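Local coordinates for protein putative epimerase (Burkholderia cenocepacia, PDB 4LW8) that probably acts as an NAD(P)-dependent sugar-nucleotide epimerase with a Rossmann fold, in the making of lipopolysaccharide O-antigen, at residues 253-256 and 257-261. Residues are numbered along the deposited sequence; the frame is centred on the assembly and turned at random.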
loop_
_atom_site.group_PDB
_atom_site.type_symbol
_atom_site.label_atom_id
_atom_site.label_comp_id
_atom_site.label_asym_id
_atom_site.label_seq_id
_atom_site.Cartn_x
_atom_site.Cartn_y
_atom_site.Cartn_z
ATOM N N ARG A 253 -3.624 -4.808 -27.503
ATOM C CA ARG A 253 -4.138 -6.024 -28.116
ATOM C C ARG A 253 -4.044 -7.200 -27.154
ATOM O O ARG A 253 -3.017 -7.412 -26.510
ATOM C CB ARG A 253 -3.394 -6.348 -29.407
ATOM C CG ARG A 253 -3.926 -7.604 -30.064
ATOM C CD ARG A 253 -3.581 -7.658 -31.527
ATOM N NE ARG A 253 -4.017 -8.918 -32.115
ATOM C CZ ARG A 253 -3.857 -9.238 -33.393
ATOM N NH1 ARG A 253 -3.275 -8.381 -34.218
ATOM N NH2 ARG A 253 -4.283 -10.411 -33.845
ATOM N N ALA A 254 -5.132 -7.956 -27.069
ATOM C CA ALA A 254 -5.206 -9.124 -26.207
ATOM C C ALA A 254 -5.112 -10.411 -27.024
ATOM O O ALA A 254 -5.840 -10.593 -27.995
ATOM C CB ALA A 254 -6.495 -9.105 -25.397
ATOM N N TYR A 255 -4.197 -11.290 -26.630
ATOM C CA TYR A 255 -4.026 -12.585 -27.276
ATOM C C TYR A 255 -4.340 -13.736 -26.321
ATOM O O TYR A 255 -3.906 -13.725 -25.170
ATOM C CB TYR A 255 -2.587 -12.745 -27.782
ATOM C CG TYR A 255 -2.144 -11.820 -28.905
ATOM C CD1 TYR A 255 -2.484 -12.077 -30.225
ATOM C CD2 TYR A 255 -1.382 -10.694 -28.634
ATOM C CE1 TYR A 255 -2.058 -11.239 -31.248
ATOM C CE2 TYR A 255 -0.951 -9.852 -29.645
ATOM C CZ TYR A 255 -1.291 -10.127 -30.946
ATOM O OH TYR A 255 -0.861 -9.278 -31.942
ATOM N N SER A 256 -5.084 -14.730 -26.796
ATOM C CA SER A 256 -5.283 -15.950 -26.024
ATOM C C SER A 256 -4.046 -16.836 -26.141
ATOM O O SER A 256 -3.252 -16.679 -27.066
ATOM C CB SER A 256 -6.506 -16.711 -26.520
ATOM O OG SER A 256 -6.278 -17.233 -27.817
ATOM N N LEU A 257 -3.903 -17.791 -25.229
ATOM C CA LEU A 257 -2.792 -18.738 -25.298
ATOM C C LEU A 257 -2.872 -19.578 -26.578
ATOM O O LEU A 257 -1.857 -19.986 -27.136
ATOM C CB LEU A 257 -2.786 -19.630 -24.063
ATOM C CG LEU A 257 -1.442 -19.953 -23.421
ATOM C CD1 LEU A 257 -0.490 -18.759 -23.456
ATOM C CD2 LEU A 257 -1.697 -20.395 -21.988
ATOM N N LYS A 258 -4.092 -19.799 -27.050
ATOM C CA LYS A 258 -4.330 -20.515 -28.298
ATOM C C LYS A 258 -3.755 -19.751 -29.494
ATOM O O LYS A 258 -3.160 -20.352 -30.387
ATOM C CB LYS A 258 -5.834 -20.753 -28.499
ATOM C CG LYS A 258 -6.183 -21.660 -29.673
ATOM C CD LYS A 258 -7.692 -21.725 -29.919
ATOM C CE LYS A 258 -8.022 -22.597 -31.134
ATOM N NZ LYS A 258 -9.469 -22.544 -31.511
ATOM N N GLU A 259 -3.937 -18.434 -29.509
ATOM C CA GLU A 259 -3.371 -17.598 -30.568
ATOM C C GLU A 259 -1.845 -17.606 -30.519
ATOM O O GLU A 259 -1.184 -17.651 -31.559
ATOM C CB GLU A 259 -3.865 -16.149 -30.458
ATOM C CG GLU A 259 -5.373 -15.930 -30.663
ATOM C CD GLU A 259 -5.783 -14.491 -30.345
ATOM O OE1 GLU A 259 -5.574 -13.601 -31.200
ATOM O OE2 GLU A 259 -6.295 -14.244 -29.232
ATOM N N VAL A 260 -1.293 -17.573 -29.309
ATOM C CA VAL A 260 0.153 -17.558 -29.140
ATOM C C VAL A 260 0.733 -18.895 -29.591
ATOM O O VAL A 260 1.712 -18.936 -30.347
ATOM C CB VAL A 260 0.553 -17.262 -27.677
ATOM C CG1 VAL A 260 2.064 -17.359 -27.510
ATOM C CG2 VAL A 260 0.081 -15.870 -27.277
ATOM N N LEU A 261 0.107 -19.988 -29.153
ATOM C CA LEU A 261 0.511 -21.318 -29.593
ATOM C C LEU A 261 0.471 -21.422 -31.117
ATOM O O LEU A 261 1.388 -21.960 -31.726
ATOM C CB LEU A 261 -0.386 -22.400 -28.968
ATOM C CG LEU A 261 -0.188 -22.621 -27.465
ATOM C CD1 LEU A 261 -1.331 -23.455 -26.860
ATOM C CD2 LEU A 261 1.172 -23.271 -27.227
HETATM O O HOH W 1 -8.270 -12.632 -28.132
#
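Ser-256 and Glu-259 grip each other in a capping box where strand 254-256 turns into helix 257-268. Ser-256 is the N-cap: its OG sits between its own backbone N and carbonyl carbon (chi1 68°), which brings the hydroxyl round to accept from the backbone N of Glu-259, 3.1 Å from OG. Serine suits the place because its short side chain can reach back over the first-turn amides, which lack the usual helical acceptor from a preceding turn. Glu-259 returns the bond, being long enough to reach from the third helical residue to the N-cap amide. Its CG lies beside the backbone N (chi1 -64°) and the chain runs back extended, so that OE2 receives the backbone N-H of Ser-256 at 2.8 Å, almost straight at 172° but from well above the carboxylate plane. A water donates to the same OE2 and to Ala-254 O. The first helical turn closes with the hydrogen bond from Val-260 N to Ser-256 O, 3.1 Å.

The Glu-259 side chain crosses that of Tyr-255 at about a right angle, its OE1 meeting ring atom CD1 obliquely at 3.6 Å. Buried Tyr-255 offers apolar surface to Leu-308 and, through CB, to CG2 of Val-260. Arg-253 NH2 stops 4.3 Å from Glu-259 OE1, too far for a salt bridge. The short, weakly bonded strand 254-256 runs antiparallel to strand 221-226. The positive end of the helix and nearby Arg-253 would probably favour the ionised form of Glu-259, and the bonds from Ser-256 N and the water suit a negative OE2.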